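Local coordinates for protein type 6 secretion amidase effector 2 (Salmonella typhi, PDB 6WIN) that probably cleaves amide bonds in bacterial peptidoglycan, acting as an antibacterial toxin delivered by a type VI secretion system, at residues Phe46-Ile57 and Ala74-Ile85. Sequence-based numbering, arbitrary orientation.
Sequences FGNKNIEVGTVI and AAFFLGQDTGGI
Ile51 lies across one face of the Phe77 ring, its CD1 4.0 Å from the ring centroid and 21° off the normal, a CH-pi contact shifted toward the rim. On the opposite face Gly79 N sits over the ring centre, so the ring is sandwiched between Gly79 of its own strand and Ile51 of loop 46-55. A chi1 of 175° swings the Phe77 ring away from its own backbone N and out toward that loop, while Glu52 O and Ile57 CD1 meet the ring at its edge. Ile57 CD1 also reaches across strand 74-81 to Ile85 CD1 of strand 84-89, 4.1 Å away.

The setting is the middle of an antiparallel sheet, where strand 56-59 runs beside 74-81, which in turn pairs with 84-89 and carries a classic beta bulge at Leu78 and Gly79. Ile57 and Ala75 form a hydrogen-bonded pair; two residues along each chain segment, Phe77 N donates almost straight (179°) to Thr55 O, and Gly54 N, in a type II turn, reaches Phe77 O at 2.7 Å. Val56 and Phe76 point the same way on the sheet face covered by helix 23-30.

At the far end Gln80 extends its amide to the loop: OE1 takes Gly47 N at 2.8 Å in the carbonyl plane, on a lone pair. Phe46 turns its ring edge to the 81-84 turn, with CZ 3.7 Å from Thr82 O and CE1 3.7 Å from Gly84 N.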
ATOM      1  N   PHE A  46       7.694   3.646   6.145  1.00 19.61           N
ATOM      2  CA  PHE A  46       9.014   3.195   6.579  1.00 21.73           C
ATOM      3  C   PHE A  46       9.613   4.196   7.564  1.00 20.73           C
ATOM      4  O   PHE A  46       9.743   5.381   7.251  1.00 20.44           O
ATOM      5  CB  PHE A  46       9.942   3.012   5.382  1.00 16.78           C
ATOM      6  CG  PHE A  46      11.264   2.388   5.745  1.00 19.58           C
ATOM      7  CD1 PHE A  46      11.343   1.029   6.022  1.00 17.58           C
ATOM      8  CD2 PHE A  46      12.408   3.157   5.845  1.00 20.71           C
ATOM      9  CE1 PHE A  46      12.543   0.441   6.370  1.00 19.35           C
ATOM     10  CE2 PHE A  46      13.627   2.576   6.192  1.00 19.99           C
ATOM     11  CZ  PHE A  46      13.690   1.216   6.454  1.00 20.66           C
ATOM     12  N   GLY A  47       9.997   3.718   8.748  1.00 24.22           N
ATOM     13  CA  GLY A  47      10.492   4.582   9.795  1.00 20.17           C
ATOM     14  C   GLY A  47       9.437   5.088  10.757  1.00 27.70           C
ATOM     15  O   GLY A  47       9.787   5.534  11.854  1.00 27.99           O
ATOM     16  N   ASN A  48       8.159   5.027  10.380  1.00 27.23           N
ATOM     17  CA  ASN A  48       7.062   5.510  11.220  1.00 23.64           C
ATOM     18  C   ASN A  48       6.905   4.598  12.431  1.00 25.40           C
ATOM     19  O   ASN A  48       6.519   3.434  12.293  1.00 33.71           O
ATOM     20  CB  ASN A  48       5.776   5.558  10.402  1.00 24.78           C
ATOM     21  CG  ASN A  48       4.630   6.269  11.120  1.00 30.11           C
ATOM     22  OD1 ASN A  48       4.604   6.369  12.344  1.00 35.25           O
ATOM     23  ND2 ASN A  48       3.668   6.757  10.346  1.00 24.57           N
ATOM     24  N   LYS A  49       7.181   5.128  13.620  1.00 26.45           N
ATOM     25  CA  LYS A  49       7.075   4.357  14.844  1.00 35.28           C
ATOM     26  C   LYS A  49       5.683   4.216  15.414  1.00 33.06           C
ATOM     27  O   LYS A  49       5.520   3.590  16.465  1.00 43.60           O
ATOM     28  N   ASN A  50       4.669   4.771  14.749  1.00 32.90           N
ATOM     29  CA  ASN A  50       3.309   4.808  15.268  1.00 33.16           C
ATOM     30  C   ASN A  50       2.300   4.019  14.447  1.00 34.43           C
ATOM     31  O   ASN A  50       1.156   3.866  14.891  1.00 38.42           O
ATOM     32  CB  ASN A  50       2.829   6.262  15.372  1.00 30.21           C
ATOM     33  CG  ASN A  50       3.629   7.050  16.381  1.00 43.98           C
ATOM     34  OD1 ASN A  50       3.610   6.740  17.574  1.00 44.31           O
ATOM     35  ND2 ASN A  50       4.366   8.057  15.908  1.00 46.92           N
ATOM     36  N   ILE A  51       2.684   3.505  13.283  1.00 28.55           N
ATOM     37  CA  ILE A  51       1.724   2.880  12.388  1.00 25.67           C
ATOM     38  C   ILE A  51       1.321   1.515  12.938  1.00 29.55           C
ATOM     39  O   ILE A  51       2.167   0.719  13.365  1.00 29.69           O
ATOM     40  CB  ILE A  51       2.315   2.800  10.973  1.00 20.78           C
ATOM     41  CG1 ILE A  51       1.352   2.101  10.011  1.00 21.01           C
ATOM     42  CG2 ILE A  51       3.705   2.162  11.000  1.00 22.02           C
ATOM     43  CD1 ILE A  51       1.773   2.229   8.563  1.00 19.19           C
ATOM     44  N   GLU A  52       0.015   1.249  12.948  1.00 29.03           N
ATOM     45  CA  GLU A  52      -0.569   0.050  13.532  1.00 27.42           C
ATOM     46  C   GLU A  52      -0.678  -1.067  12.502  1.00 21.39           C
ATOM     47  O   GLU A  52      -0.919  -0.823  11.317  1.00 18.59           O
ATOM     48  CB  GLU A  52      -1.968   0.355  14.069  1.00 31.85           C
ATOM     49  CG  GLU A  52      -2.107   1.766  14.591  1.00 45.49           C
ATOM     50  CD  GLU A  52      -3.547   2.183  14.796  1.00 50.30           C
ATOM     51  OE1 GLU A  52      -4.364   1.305  15.179  1.00 49.54           O
ATOM     52  OE2 GLU A  52      -3.840   3.394  14.594  1.00 48.23           O
ATOM     53  N   VAL A  53      -0.531  -2.307  12.973  1.00 27.93           N
ATOM     54  CA  VAL A  53      -0.780  -3.463  12.121  1.00 28.66           C
ATOM     55  C   VAL A  53      -2.175  -3.356  11.519  1.00 20.75           C
ATOM     56  O   VAL A  53      -3.147  -3.082  12.227  1.00 22.46           O
ATOM     57  CB  VAL A  53      -0.620  -4.767  12.927  1.00 29.94           C
ATOM     58  CG1 VAL A  53      -0.936  -5.977  12.045  1.00 21.87           C
ATOM     59  CG2 VAL A  53       0.790  -4.855  13.552  1.00 26.42           C
ATOM     60  N   GLY A  54      -2.275  -3.571  10.206  1.00 18.63           N
ATOM     61  CA  GLY A  54      -3.528  -3.471   9.486  1.00 17.35           C
ATOM     62  C   GLY A  54      -3.822  -2.118   8.860  1.00 20.45           C
ATOM     63  O   GLY A  54      -4.833  -1.983   8.158  1.00 16.46           O
ATOM     64  N   THR A  55      -2.982  -1.109   9.092  1.00 15.02           N
ATOM     65  CA  THR A  55      -3.193   0.182   8.453  1.00 18.50           C
ATOM     66  C   THR A  55      -3.167   0.025   6.938  1.00 19.78           C
ATOM     67  O   THR A  55      -2.307  -0.674   6.391  1.00 19.32           O
ATOM     68  CB  THR A  55      -2.120   1.179   8.896  1.00 16.54           C
ATOM     69  OG1 THR A  55      -2.138   1.301  10.324  1.00 16.69           O
ATOM     70  CG2 THR A  55      -2.376   2.529   8.265  1.00 13.68           C
ATOM     71  N   VAL A  56      -4.122   0.663   6.258  1.00 13.03           N
ATOM     72  CA  VAL A  56      -4.114   0.660   4.803  1.00 13.19           C
ATOM     73  C   VAL A  56      -3.032   1.610   4.308  1.00 18.94           C
ATOM     74  O   VAL A  56      -3.007   2.787   4.687  1.00 19.10           O
ATOM     75  CB  VAL A  56      -5.485   1.061   4.251  1.00 17.21           C
ATOM     76  CG1 VAL A  56      -5.399   1.228   2.751  1.00 14.43           C
ATOM     77  CG2 VAL A  56      -6.569   0.026   4.656  1.00 12.68           C
ATOM     78  N   ILE A  57      -2.134   1.105   3.452  1.00 15.43           N
ATOM     79  CA  ILE A  57      -1.033   1.886   2.908  1.00 15.60           C
ATOM     80  C   ILE A  57      -1.000   1.736   1.389  1.00 17.71           C
ATOM     81  O   ILE A  57      -1.617   0.837   0.816  1.00 15.22           O
ATOM     82  CB  ILE A  57       0.312   1.478   3.541  1.00 15.08           C
ATOM     83  CG1 ILE A  57       0.661   0.022   3.185  1.00 19.13           C
ATOM     84  CG2 ILE A  57       0.228   1.638   5.057  1.00 17.33           C
ATOM     85  CD1 ILE A  57       2.046  -0.419   3.694  1.00 17.28           C
ATOM     86  N   ALA A  74      -1.222  -1.050  -3.515  1.00 17.45           N
ATOM     87  CA  ALA A  74      -1.861  -0.814  -2.229  1.00 17.33           C
ATOM     88  C   ALA A  74      -1.792  -2.099  -1.422  1.00 16.85           C
ATOM     89  O   ALA A  74      -1.701  -3.192  -1.989  1.00 17.69           O
ATOM     90  CB  ALA A  74      -3.319  -0.348  -2.388  1.00 18.92           C
ATOM     91  N   ALA A  75      -1.823  -1.971  -0.096  1.00 16.15           N
ATOM     92  CA  ALA A  75      -1.634  -3.145   0.748  1.00 17.65           C
ATOM     93  C   ALA A  75      -2.047  -2.821   2.178  1.00 15.81           C
ATOM     94  O   ALA A  75      -2.324  -1.670   2.520  1.00 14.70           O
ATOM     95  CB  ALA A  75      -0.176  -3.630   0.702  1.00 14.77           C
ATOM     96  N   PHE A  76      -2.092  -3.862   3.010  1.00 13.70           N
ATOM     97  CA  PHE A  76      -2.231  -3.707   4.453  1.00 18.58           C
ATOM     98  C   PHE A  76      -0.853  -3.795   5.099  1.00 18.25           C
ATOM     99  O   PHE A  76      -0.104  -4.741   4.842  1.00 17.59           O
ATOM    100  CB  PHE A  76      -3.133  -4.781   5.070  1.00 15.75           C
ATOM    101  CG  PHE A  76      -4.563  -4.759   4.592  1.00 18.66           C
ATOM    102  CD1 PHE A  76      -5.468  -3.825   5.093  1.00 17.95           C
ATOM    103  CD2 PHE A  76      -5.011  -5.693   3.677  1.00 16.27           C
ATOM    104  CE1 PHE A  76      -6.789  -3.825   4.681  1.00 14.73           C
ATOM    105  CE2 PHE A  76      -6.334  -5.700   3.256  1.00 15.24           C
ATOM    106  CZ  PHE A  76      -7.223  -4.752   3.759  1.00 18.16           C
ATOM    107  N   PHE A  77      -0.533  -2.828   5.955  1.00 20.04           N
ATOM    108  CA  PHE A  77       0.728  -2.868   6.688  1.00 20.54           C
ATOM    109  C   PHE A  77       0.712  -3.980   7.736  1.00 20.50           C
ATOM    110  O   PHE A  77      -0.282  -4.165   8.444  1.00 21.05           O
ATOM    111  CB  PHE A  77       0.974  -1.525   7.364  1.00 13.28           C
ATOM    112  CG  PHE A  77       2.184  -1.496   8.234  1.00 17.84           C
ATOM    113  CD1 PHE A  77       3.449  -1.371   7.675  1.00 15.65           C
ATOM    114  CD2 PHE A  77       2.062  -1.568   9.616  1.00 18.39           C
ATOM    115  CE1 PHE A  77       4.588  -1.331   8.489  1.00 19.07           C
ATOM    116  CE2 PHE A  77       3.184  -1.526  10.434  1.00 20.22           C
ATOM    117  CZ  PHE A  77       4.449  -1.406   9.873  1.00 20.16           C
ATOM    118  N   LEU A  78       1.822  -4.714   7.849  1.00 15.52           N
ATOM    119  CA  LEU A  78       1.946  -5.731   8.896  1.00 18.17           C
ATOM    120  C   LEU A  78       3.034  -5.436   9.919  1.00 21.42           C
ATOM    121  O   LEU A  78       2.832  -5.691  11.104  1.00 23.73           O
ATOM    122  CB  LEU A  78       2.206  -7.123   8.291  1.00 15.32           C
ATOM    123  CG  LEU A  78       1.141  -7.761   7.399  1.00 21.72           C
ATOM    124  CD1 LEU A  78       1.613  -9.140   6.921  1.00 19.07           C
ATOM    125  CD2 LEU A  78      -0.220  -7.851   8.095  1.00 21.04           C
ATOM    126  N   GLY A  79       4.186  -4.924   9.500  1.00 21.04           N
ATOM    127  CA  GLY A  79       5.286  -4.666  10.415  1.00 15.06           C
ATOM    128  C   GLY A  79       6.476  -4.142   9.640  1.00 18.33           C
ATOM    129  O   GLY A  79       6.439  -4.020   8.411  1.00 17.27           O
ATOM    130  N   GLN A  80       7.546  -3.824  10.370  1.00 20.61           N
ATOM    131  CA  GLN A  80       8.739  -3.306   9.705  1.00 19.30           C
ATOM    132  C   GLN A  80       9.982  -3.552  10.552  1.00 19.57           C
ATOM    133  O   GLN A  80       9.911  -3.777  11.765  1.00 15.84           O
ATOM    134  CB  GLN A  80       8.601  -1.808   9.382  1.00 20.05           C
ATOM    135  CG  GLN A  80       8.633  -0.873  10.588  1.00 17.69           C
ATOM    136  CD  GLN A  80       8.464   0.587  10.191  1.00 26.44           C
ATOM    137  OE1 GLN A  80       9.299   1.150   9.474  1.00 22.47           O
ATOM    138  NE2 GLN A  80       7.367   1.205  10.639  1.00 24.08           N
ATOM    139  N   ASP A  81      11.127  -3.508   9.878  1.00 18.59           N
ATOM    140  CA  ASP A  81      12.433  -3.630  10.508  1.00 25.49           C
ATOM    141  C   ASP A  81      13.392  -2.677   9.789  1.00 22.46           C
ATOM    142  O   ASP A  81      12.978  -1.873   8.948  1.00 22.12           O
ATOM    143  CB  ASP A  81      12.909  -5.092  10.478  1.00 23.16           C
ATOM    144  CG  ASP A  81      12.861  -5.690   9.093  1.00 19.62           C
ATOM    145  OD1 ASP A  81      13.604  -5.223   8.205  1.00 17.98           O
ATOM    146  OD2 ASP A  81      12.075  -6.636   8.884  1.00 19.34           O
ATOM    147  N   THR A  82      14.693  -2.792  10.090  1.00 20.17           N
ATOM    148  CA  THR A  82      15.666  -1.867   9.512  1.00 25.48           C
ATOM    149  C   THR A  82      15.843  -2.070   8.010  1.00 25.40           C
ATOM    150  O   THR A  82      16.373  -1.179   7.338  1.00 25.51           O
ATOM    151  CB  THR A  82      17.026  -1.986  10.222  1.00 24.57           C
ATOM    152  OG1 THR A  82      17.561  -3.300  10.031  1.00 29.41           O
ATOM    153  CG2 THR A  82      16.890  -1.732  11.710  1.00 23.29           C
ATOM    154  N   GLY A  83      15.392  -3.196   7.462  1.00 21.59           N
ATOM    155  CA  GLY A  83      15.568  -3.451   6.046  1.00 20.29           C
ATOM    156  C   GLY A  83      14.339  -3.330   5.160  1.00 20.51           C
ATOM    157  O   GLY A  83      14.460  -3.416   3.935  1.00 19.58           O
ATOM    158  N   GLY A  84      13.157  -3.145   5.728  1.00 19.20           N
ATOM    159  CA  GLY A  84      11.976  -3.018   4.900  1.00 18.76           C
ATOM    160  C   GLY A  84      10.707  -3.201   5.710  1.00 18.34           C
ATOM    161  O   GLY A  84      10.723  -3.163   6.939  1.00 16.37           O
ATOM    162  N   ILE A  85       9.603  -3.401   4.982  1.00 18.61           N
ATOM    163  CA  ILE A  85       8.284  -3.572   5.588  1.00 18.85           C
ATOM    164  C   ILE A  85       7.662  -4.882   5.118  1.00 18.98           C
ATOM    165  O   ILE A  85       7.884  -5.341   3.993  1.00 20.21           O
ATOM    166  CB  ILE A  85       7.335  -2.395   5.267  1.00 19.44           C
ATOM    167  CG1 ILE A  85       7.152  -2.255   3.753  1.00 21.95           C
ATOM    168  CG2 ILE A  85       7.852  -1.098   5.849  1.00 18.60           C
ATOM    169  CD1 ILE A  85       6.096  -1.224   3.350  1.00 20.72           C
TER